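Local coordinates for protein polyguluronate lyase (Corynebacterium sp., PDB 1UAI) that probably cleaves the poly-alpha-L-guluronate stretches of alginate as a lyase, using a jelly-roll beta-sandwich scaffold, at residues A[101-106]-A[212-217]; A[41-46]-A[55-60]; A[110-115]-A[129-134]. All coordinates share one frame; numbering follows the deposited sequence.

All three contacts are antiparallel strand pairs of one beta-sandwich. Contact 1 is the buried one; contacts 2 and 3 are only partly buried. Contacts 1 and 2 belong to the same sheet, where strands 54-59 and 211-223 are neighbours, and Q213 of contact 1 meets R57 of contact 2. Contact 3 lies in the other sheet. Its L113 and L130 pack against F103 of contact 1, so these two contacts meet across the interior. Contacts 2 and 3 do not touch; their centres are about 17 Å apart. All share backbone hydrogen bonds; contact 1 adds a bulge and a shared amide oxygen, contact 2 aromatic and amide packing, and contact 3 a charged cluster round a histidine.

Contact 1 of 3, residues A[101-106]-A[212-217]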
loop_
_atom_site.group_PDB
_atom_site.type_symbol
_atom_site.label_atom_id
_atom_site.label_comp_id
_atom_site.label_asym_id
_atom_site.label_seq_id
_atom_site.Cartn_x
_atom_site.Cartn_y
_atom_site.Cartn_z
ATOM N N GLU A 101 -5.956 -4.364 -7.032
ATOM C CA GLU A 101 -4.994 -3.391 -7.510
ATOM C C GLU A 101 -4.157 -3.959 -8.632
ATOM O O GLU A 101 -4.212 -5.153 -8.940
ATOM C CB GLU A 101 -4.063 -2.953 -6.371
ATOM C CG GLU A 101 -3.130 -4.052 -5.865
ATOM C CD GLU A 101 -2.215 -3.589 -4.737
ATOM O OE1 GLU A 101 -2.566 -2.603 -4.050
ATOM O OE2 GLU A 101 -1.153 -4.214 -4.520
ATOM N N ALA A 102 -3.388 -3.076 -9.251
ATOM C CA ALA A 102 -2.478 -3.458 -10.310
ATOM C C ALA A 102 -1.214 -2.633 -10.132
ATOM O O ALA A 102 -1.279 -1.457 -9.763
ATOM C CB ALA A 102 -3.090 -3.179 -11.679
ATOM N N PHE A 103 -0.064 -3.261 -10.353
ATOM C CA PHE A 103 1.213 -2.558 -10.292
ATOM C C PHE A 103 1.368 -2.048 -11.728
ATOM O O PHE A 103 1.294 -2.837 -12.674
ATOM C CB PHE A 103 2.348 -3.524 -9.941
ATOM C CG PHE A 103 2.278 -4.071 -8.536
ATOM C CD1 PHE A 103 2.820 -3.365 -7.465
ATOM C CD2 PHE A 103 1.677 -5.303 -8.288
ATOM C CE1 PHE A 103 2.766 -3.880 -6.168
ATOM C CE2 PHE A 103 1.618 -5.823 -6.997
ATOM C CZ PHE A 103 2.165 -5.111 -5.936
ATOM N N ASN A 104 1.580 -0.744 -11.891
ATOM C CA ASN A 104 1.684 -0.145 -13.224
ATOM C C ASN A 104 3.080 0.228 -13.689
ATOM O O ASN A 104 3.348 0.260 -14.890
ATOM C CB ASN A 104 0.872 1.155 -13.306
ATOM C CG ASN A 104 -0.541 1.021 -12.793
ATOM O OD1 ASN A 104 -0.961 1.793 -11.927
ATOM N ND2 ASN A 104 -1.292 0.068 -13.333
ATOM N N HIS A 105 3.963 0.527 -12.748
ATOM C CA HIS A 105 5.287 1.003 -13.111
ATOM C C HIS A 105 6.268 0.662 -12.007
ATOM O O HIS A 105 5.909 0.657 -10.829
ATOM C CB HIS A 105 5.187 2.523 -13.295
ATOM C CG HIS A 105 6.184 3.106 -14.247
ATOM N ND1 HIS A 105 7.454 3.478 -13.863
ATOM C CD2 HIS A 105 6.076 3.430 -15.556
ATOM C CE1 HIS A 105 8.084 4.010 -14.894
ATOM N NE2 HIS A 105 7.270 3.994 -15.934
ATOM N N LEU A 106 7.510 0.392 -12.392
ATOM C CA LEU A 106 8.547 0.041 -11.436
ATOM C C LEU A 106 9.764 0.932 -11.597
ATOM O O LEU A 106 10.067 1.394 -12.697
ATOM C CB LEU A 106 8.972 -1.415 -11.635
ATOM C CG LEU A 106 7.913 -2.475 -11.332
ATOM C CD1 LEU A 106 8.384 -3.833 -11.820
ATOM C CD2 LEU A 106 7.637 -2.502 -9.835
ATOM N N GLY A 212 7.578 4.114 -8.949
ATOM C CA GLY A 212 6.738 2.954 -8.771
ATOM C C GLY A 212 5.322 3.511 -8.752
ATOM O O GLY A 212 5.089 4.617 -8.249
ATOM N N GLN A 213 4.378 2.772 -9.320
ATOM C CA GLN A 213 2.989 3.209 -9.343
ATOM C C GLN A 213 2.056 2.021 -9.211
ATOM O O GLN A 213 2.296 0.960 -9.790
ATOM C CB GLN A 213 2.670 3.955 -10.641
ATOM C CG GLN A 213 1.201 4.354 -10.770
ATOM C CD GLN A 213 0.932 5.190 -12.003
ATOM O OE1 GLN A 213 1.491 6.274 -12.163
ATOM N NE2 GLN A 213 0.074 4.690 -12.884
ATOM N N VAL A 214 0.997 2.221 -8.435
ATOM C CA VAL A 214 -0.022 1.210 -8.197
ATOM C C VAL A 214 -1.391 1.860 -8.385
ATOM O O VAL A 214 -1.586 3.022 -8.027
ATOM C CB VAL A 214 0.055 0.667 -6.746
ATOM C CG1 VAL A 214 -1.137 -0.229 -6.452
ATOM C CG2 VAL A 214 1.353 -0.092 -6.539
ATOM N N SER A 215 -2.328 1.114 -8.959
ATOM C CA SER A 215 -3.692 1.596 -9.143
ATOM C C SER A 215 -4.579 0.723 -8.267
ATOM O O SER A 215 -4.518 -0.507 -8.332
ATOM C CB SER A 215 -4.124 1.491 -10.607
ATOM O OG SER A 215 -3.487 2.480 -11.398
ATOM N N LEU A 216 -5.390 1.372 -7.439
ATOM C CA LEU A 216 -6.283 0.688 -6.513
ATOM C C LEU A 216 -7.725 0.839 -6.988
ATOM O O LEU A 216 -8.237 1.953 -7.115
ATOM C CB LEU A 216 -6.099 1.294 -5.123
ATOM C CG LEU A 216 -6.690 0.597 -3.899
ATOM C CD1 LEU A 216 -6.193 -0.837 -3.821
ATOM C CD2 LEU A 216 -6.284 1.368 -2.650
ATOM N N TYR A 217 -8.371 -0.297 -7.230
ATOM C CA TYR A 217 -9.735 -0.346 -7.748
ATOM C C TYR A 217 -10.821 -0.702 -6.746
ATOM O O TYR A 217 -11.982 -0.332 -6.926
ATOM C CB TYR A 217 -9.767 -1.324 -8.921
ATOM C CG TYR A 217 -8.915 -0.846 -10.069
ATOM C CD1 TYR A 217 -9.375 0.164 -10.908
ATOM C CD2 TYR A 217 -7.623 -1.336 -10.269
ATOM C CE1 TYR A 217 -8.581 0.684 -11.913
ATOM C CE2 TYR A 217 -6.810 -0.817 -11.282
ATOM C CZ TYR A 217 -7.303 0.196 -12.096
ATOM O OH TYR A 217 -6.522 0.752 -13.084
HETATM O O HOH W 1 -4.165 -0.204 -13.808
#
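A classic beta bulge marks this antiparallel pairing of strands 95-105 and 211-223: N104 and H105 both face Q213. Q213 O, the backbone oxygen, takes a bond from N104 N at 2.8 Å and a weak one from H105 N at 3.4 Å. Q213 N returns a bond to H105 O, 3.0 Å away. Before the bulge, A102 and S215 form a regular hydrogen-bonded pair.

The extra residue turns the side chain of N104 toward the other strand. Its CG lies beside the backbone N, opposite the carbonyl carbon (chi1 -49°). This brings OD1 within reach of two donors. S215 OG gives its proton to N104 OD1 at 2.7 Å. Q213 NE2 reaches the same N104 OD1 at 3.2 Å, from 42° above the carbonyl plane. The two amide planes stand 79° apart. N104 ND2 is held too, by N155 and by a water 2.9 Å away, which also lies 2.6 Å from Y217 OH, in the plane of that ring. Both ends of the N104 amide are therefore fixed. The other end of the Q213 amide, OE1, bonds to R57.

On the opposite face, F103 and V214 run side by side, with F103 CD1 3.7 Å from V214 CG2. E101 CB lies against L216, and its carboxylate end reaches V214 CG1. F103 and V214 also touch L113 of the facing sheet. The contact is thus a classic bulge between two central strands of one sheet of the jelly-roll beta-sandwich, with F103 and V214 turned to the other sheet.

Contact 2 of 3, residues A[41-46]-A[55-60]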
loop_
_atom_site.group_PDB
_atom_site.type_symbol
_atom_site.label_atom_id
_atom_site.label_comp_id
_atom_site.label_asym_id
_atom_site.label_seq_id
_atom_site.Cartn_x
_atom_site.Cartn_y
_atom_site.Cartn_z
ATOM N N THR A 41 -3.593 15.241 -5.618
ATOM C CA THR A 41 -2.331 15.868 -5.980
ATOM C C THR A 41 -1.688 15.021 -7.073
ATOM O O THR A 41 -1.122 13.959 -6.816
ATOM C CB THR A 41 -1.384 16.020 -4.757
ATOM O OG1 THR A 41 -0.175 16.667 -5.172
ATOM C CG2 THR A 41 -1.059 14.668 -4.135
ATOM N N ALA A 42 -1.807 15.498 -8.307
ATOM C CA ALA A 42 -1.268 14.796 -9.464
ATOM C C ALA A 42 0.246 14.928 -9.535
ATOM O O ALA A 42 0.795 15.999 -9.277
ATOM C CB ALA A 42 -1.900 15.340 -10.742
ATOM N N PRO A 43 0.944 13.847 -9.916
ATOM C CA PRO A 43 0.435 12.520 -10.286
ATOM C C PRO A 43 0.494 11.508 -9.139
ATOM O O PRO A 43 0.154 10.340 -9.323
ATOM C CB PRO A 43 1.378 12.118 -11.405
ATOM C CG PRO A 43 2.698 12.603 -10.862
ATOM C CD PRO A 43 2.357 13.987 -10.321
ATOM N N TRP A 44 0.908 11.963 -7.961
ATOM C CA TRP A 44 1.093 11.082 -6.809
ATOM C C TRP A 44 -0.133 10.426 -6.191
ATOM O O TRP A 44 -0.057 9.288 -5.727
ATOM C CB TRP A 44 1.846 11.836 -5.710
ATOM C CG TRP A 44 2.844 12.810 -6.246
ATOM C CD1 TRP A 44 2.840 14.161 -6.071
ATOM C CD2 TRP A 44 3.967 12.516 -7.086
ATOM N NE1 TRP A 44 3.889 14.732 -6.751
ATOM C CE2 TRP A 44 4.598 13.744 -7.383
ATOM C CE3 TRP A 44 4.500 11.335 -7.618
ATOM C CZ2 TRP A 44 5.736 13.826 -8.192
ATOM C CZ3 TRP A 44 5.634 11.415 -8.423
ATOM C CH2 TRP A 44 6.238 12.654 -8.701
ATOM N N PHE A 45 -1.251 11.141 -6.167
ATOM C CA PHE A 45 -2.479 10.639 -5.563
ATOM C C PHE A 45 -3.635 11.309 -6.291
ATOM O O PHE A 45 -4.004 12.441 -5.984
ATOM C CB PHE A 45 -2.489 11.010 -4.077
ATOM C CG PHE A 45 -3.724 10.577 -3.345
ATOM C CD1 PHE A 45 -4.003 9.228 -3.152
ATOM C CD2 PHE A 45 -4.605 11.524 -2.829
ATOM C CE1 PHE A 45 -5.141 8.826 -2.454
ATOM C CE2 PHE A 45 -5.746 11.133 -2.130
ATOM C CZ PHE A 45 -6.013 9.781 -1.942
ATOM N N GLN A 46 -4.212 10.596 -7.251
ATOM C CA GLN A 46 -5.286 11.148 -8.063
ATOM C C GLN A 46 -6.148 10.037 -8.636
ATOM O O GLN A 46 -5.787 8.865 -8.580
ATOM C CB GLN A 46 -4.678 11.915 -9.240
ATOM C CG GLN A 46 -3.872 10.999 -10.167
ATOM C CD GLN A 46 -3.480 11.655 -11.474
ATOM O OE1 GLN A 46 -2.520 12.423 -11.539
ATOM N NE2 GLN A 46 -4.230 11.359 -12.529
ATOM N N GLN A 55 -4.857 6.280 -8.578
ATOM C CA GLN A 55 -3.458 6.164 -8.958
ATOM C C GLN A 55 -2.567 6.658 -7.822
ATOM O O GLN A 55 -2.731 7.783 -7.341
ATOM C CB GLN A 55 -3.196 7.000 -10.213
ATOM C CG GLN A 55 -1.728 7.189 -10.563
ATOM C CD GLN A 55 -1.552 7.962 -11.852
ATOM O OE1 GLN A 55 -2.022 7.535 -12.906
ATOM N NE2 GLN A 55 -0.882 9.107 -11.778
ATOM N N PHE A 56 -1.645 5.799 -7.394
ATOM C CA PHE A 56 -0.677 6.122 -6.346
ATOM C C PHE A 56 0.693 6.034 -7.008
ATOM O O PHE A 56 1.035 5.001 -7.590
ATOM C CB PHE A 56 -0.720 5.093 -5.217
ATOM C CG PHE A 56 -1.980 5.117 -4.405
ATOM C CD1 PHE A 56 -2.074 5.911 -3.267
ATOM C CD2 PHE A 56 -3.056 4.307 -4.751
ATOM C CE1 PHE A 56 -3.222 5.891 -2.478
ATOM C CE2 PHE A 56 -4.209 4.281 -3.970
ATOM C CZ PHE A 56 -4.291 5.074 -2.829
ATOM N N ARG A 57 1.475 7.103 -6.922
ATOM C CA ARG A 57 2.805 7.110 -7.522
ATOM C C ARG A 57 3.829 7.684 -6.555
ATOM O O ARG A 57 3.570 8.687 -5.892
ATOM C CB ARG A 57 2.809 7.936 -8.814
ATOM C CG ARG A 57 4.163 7.957 -9.522
ATOM C CD ARG A 57 4.175 8.862 -10.750
ATOM N NE ARG A 57 3.213 8.435 -11.762
ATOM C CZ ARG A 57 3.071 9.017 -12.948
ATOM N NH1 ARG A 57 3.836 10.053 -13.273
ATOM N NH2 ARG A 57 2.163 8.571 -13.805
ATOM N N ALA A 58 4.986 7.032 -6.473
ATOM C CA ALA A 58 6.078 7.485 -5.619
ATOM C C ALA A 58 7.390 7.264 -6.365
ATOM O O ALA A 58 7.759 6.128 -6.675
ATOM C CB ALA A 58 6.081 6.724 -4.297
ATOM N N ALA A 59 8.081 8.363 -6.659
ATOM C CA ALA A 59 9.351 8.323 -7.379
ATOM C C ALA A 59 10.520 8.108 -6.425
ATOM O O ALA A 59 10.421 8.394 -5.236
ATOM C CB ALA A 59 9.542 9.612 -8.167
ATOM N N VAL A 60 11.636 7.624 -6.960
ATOM C CA VAL A 60 12.806 7.336 -6.139
ATOM C C VAL A 60 13.393 8.536 -5.404
ATOM O O VAL A 60 14.093 8.369 -4.404
ATOM C CB VAL A 60 13.925 6.665 -6.976
ATOM C CG1 VAL A 60 13.385 5.398 -7.628
ATOM C CG2 VAL A 60 14.460 7.630 -8.028
#
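The guanidinium of R57 has P43 on one face: P43 CB lies 3.7 Å above its plane, toward the rim. P43 also serves the W44 indole, whose centre is covered on one face by P43 CD. The plane of the indole stands 82° from that of the guanidinium. R57 O meets the indole edge at W44 CE3, 3.3 Å away. R57 CD passes obliquely by the rim, on the P43 side, 3.7 Å from W44 CZ3. R57 O is buried here and has no hydrogen-bond partner in the model.

The amides of Q46 and Q55 are stacked, 22° from parallel, and their chains point the same way. Q55 NE2 lies 3.7 Å from Q46 CD. The same NE2 donates to P43 O at 2.9 Å, in the carbonyl plane and on a lone pair. CG of Q55 is anti to the backbone N, and the extended chain carries the amide past Q46 to this oxygen. The bond fixes the rotation of the Q55 amide.

F45 and F56 lie side by side on the other face of the strands. They form an oblique pair, neither stacked nor edge-to-face, with planes 49° apart. F45 CD1 approaches F56 CE1 to 3.5 Å. The backbones pair through Q46 and Q55, with Q55 N 2.7 Å from Q46 O. R57 N donates to W44 O at 2.9 Å. W44 and F45 both face T41 in a classic beta bulge.

Strands 45-47 and 54-59 form a beta hairpin. Strand 45-47 is an edge strand of its sheet, and strand 54-59 lies between it and strand 211-223. R57 reaches across to Q213 and to the ring of Y211. The two phenylalanines point into the sandwich, F45 onto V18 and L20 of strand 16-20, and F56 onto L75 of strand 72-79.

Contact 3 of 3, residues A[110-115]-A[129-134]; sequences KPHLVG and RLEGTS
H112 and E131 stack flat group on flat group at the end of the beta hairpin formed by strands 112-119 and 124-131. Imidazole and carboxylate are only 6° from parallel. E131 OE2 sits 3.6 Å above the H112 ring, over its centre, and E131 CG makes a CH-pi contact with the same face. The opposite face carries the K110 chain, with K110 CG 3.5 Å above the H112 plane, toward the rim. The ring is thus layered between a carboxylate and a lysine chain.

R129, two residues before E131 on the same face of the strand, reaches along it. Its CG is anti to the backbone N (chi1 178°), and the chain runs extended to NE, passing V114 CG2 on the way. This brings R129 NE to E131 OE2 at 2.7 Å, a salt bridge that meets the carboxylate on its anti side. The guanidinium is turned 65° from the imidazole. E131 OE1 bonds to H144, so both carboxylate oxygens are held and the group keeps its place over the ring.

The backbones form a regular antiparallel ladder. L113 and L130 are a hydrogen-bonded pair whose side chains leave on the other face, toward F103 of the facing sheet. G132 N closes the end of the ladder on P111 O at 3.0 Å. G132 has a positive phi and lies in the type II' turn from E131 to S134, which leads to strand 134-139.

K110 bends at its last torsion, and its NZ gives a 2.9 Å bond to H112 ND1, coming in tilted from the ring plane. It also donates to Q197 O. K110 NZ and R129 NH2 lie 3.8 Å apart, and a single water accepts from both, 2.8 Å from K110 NZ and 2.9 Å from R129 NH2.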
loop_
_atom_site.group_PDB
_atom_site.type_symbol
_atom_site.label_atom_id
_atom_site.label_comp_id
_atom_site.label_asym_id
_atom_site.label_seq_id
_atom_site.Cartn_x
_atom_site.Cartn_y
_atom_site.Cartn_z
ATOM N N LYS A 110 16.404 -1.262 -9.417
ATOM C CA LYS A 110 15.867 -2.049 -8.308
ATOM C C LYS A 110 14.352 -1.929 -8.467
ATOM O O LYS A 110 13.705 -1.126 -7.793
ATOM C CB LYS A 110 16.328 -1.437 -6.982
ATOM C CG LYS A 110 16.019 -2.256 -5.739
ATOM C CD LYS A 110 16.613 -1.597 -4.499
ATOM C CE LYS A 110 16.450 -2.461 -3.259
ATOM N NZ LYS A 110 15.021 -2.675 -2.898
ATOM N N PRO A 111 13.769 -2.730 -9.375
ATOM C CA PRO A 111 12.329 -2.723 -9.660
ATOM C C PRO A 111 11.473 -3.363 -8.575
ATOM O O PRO A 111 10.776 -4.350 -8.823
ATOM C CB PRO A 111 12.256 -3.475 -10.981
ATOM C CG PRO A 111 13.293 -4.537 -10.784
ATOM C CD PRO A 111 14.452 -3.784 -10.150
ATOM N N HIS A 112 11.510 -2.773 -7.382
ATOM C CA HIS A 112 10.787 -3.288 -6.225
ATOM C C HIS A 112 9.698 -2.320 -5.768
ATOM O O HIS A 112 9.948 -1.127 -5.587
ATOM C CB HIS A 112 11.773 -3.534 -5.084
ATOM C CG HIS A 112 12.872 -4.497 -5.421
ATOM N ND1 HIS A 112 13.887 -4.796 -4.539
ATOM C CD2 HIS A 112 13.109 -5.236 -6.531
ATOM C CE1 HIS A 112 14.702 -5.678 -5.090
ATOM N NE2 HIS A 112 14.252 -5.962 -6.298
ATOM N N LEU A 113 8.501 -2.852 -5.535
ATOM C CA LEU A 113 7.362 -2.029 -5.154
ATOM C C LEU A 113 6.374 -2.796 -4.273
ATOM O O LEU A 113 6.018 -3.934 -4.578
ATOM C CB LEU A 113 6.676 -1.551 -6.437
ATOM C CG LEU A 113 5.387 -0.735 -6.386
ATOM C CD1 LEU A 113 5.592 0.538 -5.583
ATOM C CD2 LEU A 113 4.959 -0.409 -7.809
ATOM N N VAL A 114 5.932 -2.166 -3.188
ATOM C CA VAL A 114 4.984 -2.780 -2.256
ATOM C C VAL A 114 3.596 -2.155 -2.457
ATOM O O VAL A 114 3.457 -0.928 -2.468
ATOM C CB VAL A 114 5.473 -2.588 -0.799
ATOM C CG1 VAL A 114 4.391 -2.982 0.188
ATOM C CG2 VAL A 114 6.724 -3.426 -0.574
ATOM N N GLY A 115 2.576 -3.000 -2.611
ATOM C CA GLY A 115 1.230 -2.506 -2.867
ATOM C C GLY A 115 0.164 -2.652 -1.794
ATOM O O GLY A 115 -0.922 -2.088 -1.925
ATOM N N ARG A 129 4.585 -7.700 -2.347
ATOM C CA ARG A 129 5.775 -7.072 -2.899
ATOM C C ARG A 129 6.125 -7.568 -4.296
ATOM O O ARG A 129 6.331 -8.766 -4.506
ATOM C CB ARG A 129 6.947 -7.342 -1.949
ATOM C CG ARG A 129 8.291 -6.785 -2.390
ATOM C CD ARG A 129 9.413 -7.256 -1.466
ATOM N NE ARG A 129 10.699 -6.685 -1.856
ATOM C CZ ARG A 129 11.287 -5.663 -1.242
ATOM N NH1 ARG A 129 10.719 -5.092 -0.189
ATOM N NH2 ARG A 129 12.437 -5.188 -1.704
ATOM N N LEU A 130 6.201 -6.644 -5.248
ATOM C CA LEU A 130 6.558 -7.000 -6.613
ATOM C C LEU A 130 8.012 -6.639 -6.896
ATOM O O LEU A 130 8.465 -5.538 -6.569
ATOM C CB LEU A 130 5.668 -6.268 -7.625
ATOM C CG LEU A 130 5.983 -6.529 -9.106
ATOM C CD1 LEU A 130 5.711 -7.993 -9.435
ATOM C CD2 LEU A 130 5.143 -5.622 -9.994
ATOM N N GLU A 131 8.738 -7.585 -7.482
ATOM C CA GLU A 131 10.126 -7.379 -7.887
ATOM C C GLU A 131 10.170 -7.855 -9.338
ATOM O O GLU A 131 10.176 -9.056 -9.603
ATOM C CB GLU A 131 11.090 -8.205 -7.025
ATOM C CG GLU A 131 10.983 -7.906 -5.537
ATOM C CD GLU A 131 12.133 -8.473 -4.722
ATOM O OE1 GLU A 131 12.815 -9.406 -5.197
ATOM O OE2 GLU A 131 12.353 -7.988 -3.592
ATOM N N GLY A 132 10.174 -6.912 -10.278
ATOM C CA GLY A 132 10.184 -7.275 -11.686
ATOM C C GLY A 132 8.845 -7.895 -12.047
ATOM O O GLY A 132 7.821 -7.211 -12.046
ATOM N N THR A 133 8.842 -9.188 -12.364
ATOM C CA THR A 133 7.602 -9.886 -12.687
ATOM C C THR A 133 7.299 -10.920 -11.606
ATOM O O THR A 133 6.402 -11.746 -11.761
ATOM C CB THR A 133 7.670 -10.606 -14.057
ATOM O OG1 THR A 133 8.675 -11.624 -14.022
ATOM C CG2 THR A 133 8.000 -9.615 -15.161
ATOM N N SER A 134 8.049 -10.870 -10.507
ATOM C CA SER A 134 7.846 -11.804 -9.410
ATOM C C SER A 134 7.141 -11.133 -8.245
ATOM O O SER A 134 7.687 -10.231 -7.607
ATOM C CB SER A 134 9.184 -12.384 -8.944
ATOM O OG SER A 134 9.716 -13.267 -9.916
HETATM O O HOH W 2 14.603 -3.831 -0.372
#